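Local coordinates for protein methylglyoxal reductase (NADPH-dependent) (Candida albicans SC5314, PDB 6KWS) that probably reduces methylglyoxal with NADPH as hydride donor and belongs to the dihydroflavonol-4-reductase subfamily of Rossmann-fold enzymes, at residues Thr10-Gln15 against Val238-Val243; Val17-Leu22 against Pro200-Ser205; Phe196-Gln201 against Glu216-Ile221. The protein carries 1 engineered substitution. One frame throughout, in Å; residues are numbered along the deposited sequence.

Interaction 1. Residues Thr10-Gln15 against Val238-Val243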
# COMPACT_ATOMS: atom_id res chain seq x y z
N THR A 10 0.30 -8.17 -9.68
CA THR A 10 1.28 -8.99 -8.99
C THR A 10 1.94 -8.27 -7.81
O THR A 10 2.77 -8.89 -7.13
CB THR A 10 2.38 -9.42 -9.94
OG1 THR A 10 2.81 -8.27 -10.66
CG2 THR A 10 1.86 -10.46 -10.91
N GLY A 11 1.62 -6.99 -7.57
CA GLY A 11 2.17 -6.29 -6.42
C GLY A 11 1.75 -6.93 -5.10
O GLY A 11 0.90 -7.81 -5.02
N PHE A 12 2.37 -6.42 -4.02
CA PHE A 12 2.22 -6.99 -2.68
C PHE A 12 0.80 -6.84 -2.15
O PHE A 12 0.13 -7.83 -1.82
CB PHE A 12 3.24 -6.32 -1.76
CG PHE A 12 3.15 -6.72 -0.32
CD1 PHE A 12 3.06 -8.06 0.05
CD2 PHE A 12 3.23 -5.75 0.66
CE1 PHE A 12 3.01 -8.42 1.39
CE2 PHE A 12 3.18 -6.09 2.00
CZ PHE A 12 3.08 -7.42 2.38
N ILE A 13 0.32 -5.61 -2.04
CA ILE A 13 -1.08 -5.41 -1.66
C ILE A 13 -2.00 -6.03 -2.71
O ILE A 13 -3.02 -6.64 -2.37
CB ILE A 13 -1.38 -3.91 -1.48
CG1 ILE A 13 -0.47 -3.28 -0.42
CG2 ILE A 13 -2.82 -3.72 -1.17
CD1 ILE A 13 -0.64 -1.75 -0.31
N ALA A 14 -1.63 -5.92 -3.99
CA ALA A 14 -2.58 -6.23 -5.06
C ALA A 14 -2.96 -7.71 -5.06
O ALA A 14 -4.15 -8.05 -5.11
CB ALA A 14 -2.01 -5.82 -6.41
N GLN A 15 -1.97 -8.59 -5.00
CA GLN A 15 -2.25 -10.02 -4.92
C GLN A 15 -3.27 -10.32 -3.84
O GLN A 15 -4.16 -11.17 -4.01
CB GLN A 15 -0.96 -10.80 -4.68
CG GLN A 15 0.06 -10.66 -5.81
CD GLN A 15 1.02 -11.85 -5.90
OE1 GLN A 15 0.91 -12.82 -5.14
NE2 GLN A 15 1.95 -11.77 -6.83
N VAL A 238 0.38 -1.19 9.43
CA VAL A 238 -0.91 -1.84 9.24
C VAL A 238 -0.64 -3.11 8.45
O VAL A 238 0.29 -3.15 7.63
CB VAL A 238 -1.90 -0.90 8.51
CG1 VAL A 238 -1.32 -0.50 7.18
CG2 VAL A 238 -3.23 -1.55 8.32
N ASP A 239 -1.40 -4.17 8.73
CA ASP A 239 -1.20 -5.43 8.03
C ASP A 239 -1.74 -5.34 6.60
O ASP A 239 -2.79 -4.74 6.36
CB ASP A 239 -1.87 -6.57 8.79
CG ASP A 239 -1.58 -7.95 8.18
OD1 ASP A 239 -2.26 -8.35 7.21
OD2 ASP A 239 -0.68 -8.63 8.70
N VAL A 240 -1.01 -5.98 5.67
CA VAL A 240 -1.32 -5.91 4.24
C VAL A 240 -2.70 -6.48 3.94
O VAL A 240 -3.38 -6.01 3.02
CB VAL A 240 -0.23 -6.65 3.43
CG1 VAL A 240 -0.18 -8.10 3.84
CG2 VAL A 240 -0.47 -6.52 1.93
N ARG A 241 -3.13 -7.49 4.70
CA ARG A 241 -4.43 -8.10 4.45
C ARG A 241 -5.57 -7.13 4.78
O ARG A 241 -6.60 -7.12 4.09
CB ARG A 241 -4.53 -9.39 5.26
CG ARG A 241 -3.64 -10.48 4.68
CD ARG A 241 -3.38 -11.59 5.66
NE ARG A 241 -2.69 -11.12 6.85
CZ ARG A 241 -2.24 -11.91 7.82
NH1 ARG A 241 -2.40 -13.22 7.74
NH2 ARG A 241 -1.62 -11.39 8.88
N ASP A 242 -5.40 -6.30 5.82
CA ASP A 242 -6.40 -5.28 6.11
C ASP A 242 -6.39 -4.16 5.09
O ASP A 242 -7.44 -3.60 4.76
CB ASP A 242 -6.18 -4.75 7.53
CG ASP A 242 -6.30 -5.85 8.56
OD1 ASP A 242 -7.15 -6.76 8.33
OD2 ASP A 242 -5.55 -5.84 9.58
N VAL A 243 -5.22 -3.82 4.56
CA VAL A 243 -5.17 -2.84 3.49
C VAL A 243 -5.91 -3.37 2.27
O VAL A 243 -6.81 -2.72 1.73
CB VAL A 243 -3.70 -2.49 3.16
CG1 VAL A 243 -3.62 -1.48 2.03
CG2 VAL A 243 -3.00 -1.94 4.41
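With CG anti to the backbone N (chi1 176°), the F12 side chain swings its phenyl ring out from the start of helix 12-23 toward V240, whose CG2, also opposite its own backbone N, is turned to meet it. The methyl lands over one face of the ring: V240 CG2 lies 3.7 Å from the F12 centroid and 15° off the ring normal, a CH-pi contact displaced slightly toward the rim. The base of the valine follows at that rim, with V240 CB 3.6 Å from F12 CZ. Beside the ring, the I13 and V240 side chains run alongside each other, pointing opposite ways, with I13 CG1 4.0 Å from V240 CG2. I13 CD1 goes further, reaching V243 CG1 at 3.8 Å. V240 thus serves both F12 and I13, and V243, about one helical turn on, meets I13 alone.

This is where the glycine-rich turn of the Rossmann fold, with G11 leading into the helix, meets the start of helix 240-252. T10, F12 and I13 all belong to the NADPH site, and V240 also packs on V197 of that site. At the start of helix 240-252, D239 is the N-cap: its OD1 accepts R241 N at 2.8 Å and, from the opposite face of the carboxylate plane, R241 NE at 2.8 Å. The arginine grips this carboxylate side-on, and its NH2 has a second acidic partner in D329 of helix 323-337. Polar bonding therefore fixes the helix start, while the join to the cofactor turn is purely apolar and depends on shape.

Interaction 2. Residues Val17-Leu22 against Pro200-Ser205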
# COMPACT_ATOMS: atom_id res chain seq x y z
N VAL A 17 -5.60 -8.20 -2.64
CA VAL A 17 -6.87 -7.72 -3.16
C VAL A 17 -7.47 -8.74 -4.12
O VAL A 17 -8.66 -9.09 -4.05
CB VAL A 17 -6.69 -6.34 -3.82
CG1 VAL A 17 -7.89 -6.00 -4.69
CG2 VAL A 17 -6.44 -5.27 -2.75
N VAL A 18 -6.64 -9.25 -5.03
CA VAL A 18 -7.11 -10.21 -6.03
C VAL A 18 -7.69 -11.44 -5.35
O VAL A 18 -8.81 -11.89 -5.68
CB VAL A 18 -5.97 -10.57 -6.99
CG1 VAL A 18 -6.30 -11.81 -7.79
CG2 VAL A 18 -5.72 -9.41 -7.94
N LYS A 19 -6.94 -12.02 -4.41
CA LYS A 19 -7.42 -13.19 -3.67
C LYS A 19 -8.75 -12.90 -2.98
O LYS A 19 -9.69 -13.70 -3.07
CB LYS A 19 -6.37 -13.61 -2.63
CG LYS A 19 -6.74 -14.87 -1.88
CD LYS A 19 -5.89 -15.09 -0.64
CE LYS A 19 -4.38 -15.14 -0.99
NZ LYS A 19 -3.62 -16.25 -0.31
N GLN A 20 -8.86 -11.76 -2.31
CA GLN A 20 -10.12 -11.45 -1.64
C GLN A 20 -11.23 -11.18 -2.65
O GLN A 20 -12.37 -11.62 -2.44
CB GLN A 20 -9.95 -10.28 -0.70
CG GLN A 20 -8.87 -10.50 0.34
CD GLN A 20 -9.03 -9.55 1.48
OE1 GLN A 20 -10.12 -8.98 1.66
NE2 GLN A 20 -7.98 -9.35 2.26
N LEU A 21 -10.93 -10.47 -3.74
CA LEU A 21 -11.93 -10.26 -4.78
C LEU A 21 -12.43 -11.58 -5.35
O LEU A 21 -13.64 -11.77 -5.51
CB LEU A 21 -11.37 -9.37 -5.90
CG LEU A 21 -11.38 -7.84 -5.73
CD1 LEU A 21 -10.70 -7.19 -6.92
CD2 LEU A 21 -12.80 -7.29 -5.55
N LEU A 22 -11.53 -12.52 -5.67
CA LEU A 22 -11.96 -13.80 -6.23
C LEU A 22 -12.90 -14.53 -5.29
O LEU A 22 -13.87 -15.17 -5.73
CB LEU A 22 -10.78 -14.70 -6.54
CG LEU A 22 -9.94 -14.32 -7.74
CD1 LEU A 22 -8.80 -15.33 -7.87
CD2 LEU A 22 -10.79 -14.23 -9.02
N PRO A 200 2.41 -11.05 5.64
CA PRO A 200 2.94 -12.03 4.68
C PRO A 200 2.51 -11.72 3.25
O PRO A 200 1.52 -11.04 3.00
CB PRO A 200 2.32 -13.33 5.16
CG PRO A 200 0.94 -12.85 5.63
CD PRO A 200 1.24 -11.59 6.37
N GLN A 201 3.26 -12.29 2.31
CA GLN A 201 2.80 -12.33 0.92
C GLN A 201 1.69 -13.35 0.70
O GLN A 201 1.54 -14.32 1.45
CB GLN A 201 3.96 -12.64 -0.01
CG GLN A 201 5.19 -11.85 0.31
CD GLN A 201 5.91 -11.45 -0.93
OE1 GLN A 201 6.73 -12.21 -1.46
NE2 GLN A 201 5.62 -10.25 -1.42
N SER A 202 0.89 -13.13 -0.34
CA SER A 202 -0.23 -14.04 -0.59
C SER A 202 0.25 -15.47 -0.79
O SER A 202 -0.50 -16.42 -0.55
CB SER A 202 -1.04 -13.59 -1.80
OG SER A 202 -1.31 -12.20 -1.76
N PHE A 203 1.49 -15.63 -1.23
CA PHE A 203 2.04 -16.92 -1.60
C PHE A 203 3.47 -17.00 -1.10
O PHE A 203 4.25 -16.07 -1.29
CB PHE A 203 1.95 -17.09 -3.12
CG PHE A 203 0.53 -17.12 -3.63
CD1 PHE A 203 -0.23 -18.28 -3.55
CD2 PHE A 203 -0.07 -15.97 -4.14
CE1 PHE A 203 -1.55 -18.31 -4.01
CE2 PHE A 203 -1.39 -15.98 -4.58
CZ PHE A 203 -2.14 -17.16 -4.52
N GLY A 204 3.79 -18.11 -0.42
CA GLY A 204 5.14 -18.34 0.03
C GLY A 204 6.13 -18.48 -1.09
O GLY A 204 7.33 -18.24 -0.89
N SER A 205 5.66 -18.85 -2.29
CA SER A 205 6.53 -18.93 -3.46
C SER A 205 7.32 -17.65 -3.66
O SER A 205 8.52 -17.69 -4.00
CB SER A 205 5.69 -19.23 -4.70
OG SER A 205 4.62 -20.12 -4.39
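Helix 12-23, the helix that follows the cofactor-binding turn in the Rossmann fold, meets the loop after strand 196-198 at the protein surface, chiefly through K19 and S202. A single lysine supplies the helix side of the contact. Its CG points opposite the main-chain nitrogen (chi1 -176°), which sends the chain out from the helix, and bends at the third and fourth torsions bring the ammonium group round to the loop. There NZ of K19 donates to the backbone O of S202 over 3.1 Å. The nitrogen lies in the carbonyl plane on a lone pair of that oxygen, with a C=O...N angle of 125°. Alongside, the methylenes pack: K19 CE is 3.8 Å from S202 CB.

The next residue gives the same ammonium group a second partner. K19 NZ sits over a face of the F203 ring, 4.8 Å from its centroid, in a cation-pi arrangement. One charged tip thus spans two consecutive loop residues, one by its main chain and the other by its ring. F45 borders this site as well, meeting F203 edge-to-face and also touching the lysine.

The residues just before F203 are held by neighbours. P200 O accepts from H16 NE2 on the same helix 12-23, and Q201 O from Q333 NE2 on helix 323-337, while S202 also packs on Q15 and H16. Its side chain comes within about 6 Å of that of F12, an NADPH-site residue. Over the F203 ring, the K19 ammonium nitrogen stands 18° off the normal, displaced from the centre toward the CZ end of the rim.

Interaction 3. Residues Phe196-Gln201 against Glu216-Ile221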
# COMPACT_ATOMS: atom_id res chain seq x y z
N PHE A 196 3.28 2.11 7.14
CA PHE A 196 4.14 1.00 6.73
C PHE A 196 3.35 -0.29 6.68
O PHE A 196 2.69 -0.67 7.65
CB PHE A 196 5.33 0.84 7.66
CG PHE A 196 6.28 1.98 7.64
CD1 PHE A 196 7.12 2.18 6.54
CD2 PHE A 196 6.35 2.86 8.72
CE1 PHE A 196 8.01 3.25 6.52
CE2 PHE A 196 7.24 3.94 8.71
CZ PHE A 196 8.06 4.13 7.61
N VAL A 197 3.41 -0.98 5.55
CA VAL A 197 2.60 -2.17 5.33
C VAL A 197 3.41 -3.41 5.67
O VAL A 197 4.41 -3.72 5.01
CB VAL A 197 2.08 -2.23 3.89
CG1 VAL A 197 1.30 -3.49 3.72
CG2 VAL A 197 1.23 -1.01 3.58
N PHE A 198 2.99 -4.13 6.71
CA PHE A 198 3.58 -5.38 7.15
C PHE A 198 2.69 -6.53 6.71
O PHE A 198 1.61 -6.33 6.16
CB PHE A 198 3.75 -5.41 8.68
CG PHE A 198 4.74 -4.44 9.21
CD1 PHE A 198 5.69 -3.89 8.38
CD2 PHE A 198 4.74 -4.10 10.56
CE1 PHE A 198 6.63 -2.99 8.88
CE2 PHE A 198 5.67 -3.20 11.07
CZ PHE A 198 6.62 -2.64 10.23
N GLY A 199 3.13 -7.75 6.99
CA GLY A 199 2.31 -8.91 6.76
C GLY A 199 2.91 -9.82 5.72
O GLY A 199 3.81 -9.44 4.97
N PRO A 200 2.41 -11.05 5.64
CA PRO A 200 2.94 -12.03 4.68
C PRO A 200 2.51 -11.72 3.25
O PRO A 200 1.52 -11.04 3.00
CB PRO A 200 2.32 -13.33 5.16
CG PRO A 200 0.94 -12.85 5.63
CD PRO A 200 1.24 -11.59 6.37
N GLN A 201 3.26 -12.29 2.31
CA GLN A 201 2.80 -12.33 0.92
C GLN A 201 1.69 -13.35 0.70
O GLN A 201 1.54 -14.32 1.45
CB GLN A 201 3.96 -12.64 -0.01
CG GLN A 201 5.19 -11.85 0.31
CD GLN A 201 5.91 -11.45 -0.93
OE1 GLN A 201 6.73 -12.21 -1.46
NE2 GLN A 201 5.62 -10.25 -1.42
N GLU A 216 10.53 -5.64 4.67
CA GLU A 216 11.98 -5.67 4.79
C GLU A 216 12.47 -5.06 6.10
O GLU A 216 13.51 -5.49 6.62
CB GLU A 216 12.64 -4.97 3.60
CG GLU A 216 14.16 -4.78 3.74
CD GLU A 216 14.98 -6.10 3.52
OE1 GLU A 216 14.42 -7.11 3.03
OE2 GLU A 216 16.19 -6.11 3.88
N ILE A 217 11.75 -4.08 6.65
CA ILE A 217 12.02 -3.65 8.02
C ILE A 217 12.09 -4.86 8.95
O ILE A 217 13.05 -5.03 9.72
CB ILE A 217 10.94 -2.65 8.47
CG1 ILE A 217 10.87 -1.53 7.44
CG2 ILE A 217 11.24 -2.11 9.86
CD1 ILE A 217 9.91 -0.45 7.78
N ILE A 218 11.09 -5.74 8.86
CA ILE A 218 11.07 -6.96 9.65
C ILE A 218 12.19 -7.90 9.21
O ILE A 218 12.94 -8.45 10.04
CB ILE A 218 9.69 -7.63 9.53
CG1 ILE A 218 8.65 -6.72 10.19
CG2 ILE A 218 9.71 -9.01 10.15
CD1 ILE A 218 7.22 -7.07 9.90
N ASN A 219 12.33 -8.09 7.90
CA ASN A 219 13.37 -8.95 7.36
C ASN A 219 14.76 -8.51 7.81
O ASN A 219 15.62 -9.34 8.12
CB ASN A 219 13.30 -8.96 5.83
CG ASN A 219 13.89 -10.21 5.23
OD1 ASN A 219 13.93 -11.25 5.87
ND2 ASN A 219 14.39 -10.10 4.01
N SER A 220 15.00 -7.19 7.85
CA SER A 220 16.33 -6.71 8.19
C SER A 220 16.69 -7.05 9.63
O SER A 220 17.88 -7.25 9.94
CB SER A 220 16.42 -5.21 7.93
OG SER A 220 15.80 -4.49 8.98
N ILE A 221 15.70 -7.15 10.52
CA ILE A 221 15.94 -7.67 11.87
C ILE A 221 16.52 -9.08 11.81
O ILE A 221 17.45 -9.41 12.55
CB ILE A 221 14.65 -7.65 12.70
CG1 ILE A 221 14.07 -6.24 12.85
CG2 ILE A 221 14.90 -8.30 14.04
CD1 ILE A 221 15.03 -5.24 13.39
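The end methyl of I218 rests on the ring of F198. Its CD1 stands over one face, 3.9 Å from the F198 centroid and 18° off the normal, a CH-pi contact whose nearest ring atom is F198 CG at 3.7 Å. The neighbouring isoleucine handles both aromatic rings with one atom. I217 CD1 lies at the edge of the F198 ring, near its plane and 4.3 Å from CE1, and also over a face of the F196 ring, where it is 4.0 Å from CD1 of F196. I217 and F196 cross at about a right angle. In I218, an extended outer chain (chi2 167°) carries CD1 well out from the helix, far enough to settle on the phenyl group.

These residues join the first two elements of a beta-alpha-beta unit made of strand 196-198, helix 216-222 and strand 234-239. The axes of the short segments approach to 9.4 Å at an angle of 64°; F196 and F198 of the strand meet the adjacent I217 and I218 of the helix. Between the two phenylalanines lies V197, a residue of the NADPH site, which packs against V240.

A second shell fixes both sides. Strand 196-198 is bonded through its backbone to 234-239, and the F198 ring meets F268 edge-to-face. On the helix, I217 and I218 rest on L273 of helix 270-280. Helix 323-337 reaches both partners of the CH-pi contact: I218 also touches its V331, and F198 touches its S326.

In the fold
Along the chain, helix 12-23 is the first element used, and it opens two loops. Interaction 1 closes the longer, from 10-15 to 238-243, and encloses both others. Interaction 2 closes an inner loop from 17-22 to 200-205. Interaction 3 is a short local closure, from 196-201 to 216-221, starting on the stretch where interaction 2 ends and sharing P200 and Q201 with it. Strand 196-198 is an edge strand beside 234-239, and the V240 N to F198 O bond, 2.7 Å, connects interactions 1 and 3. Interactions 1 and 2 tie helix 12-23 to helix 240-252 and to the loop after the edge strand 196-198; interaction 3 packs helix 216-222 on that strand.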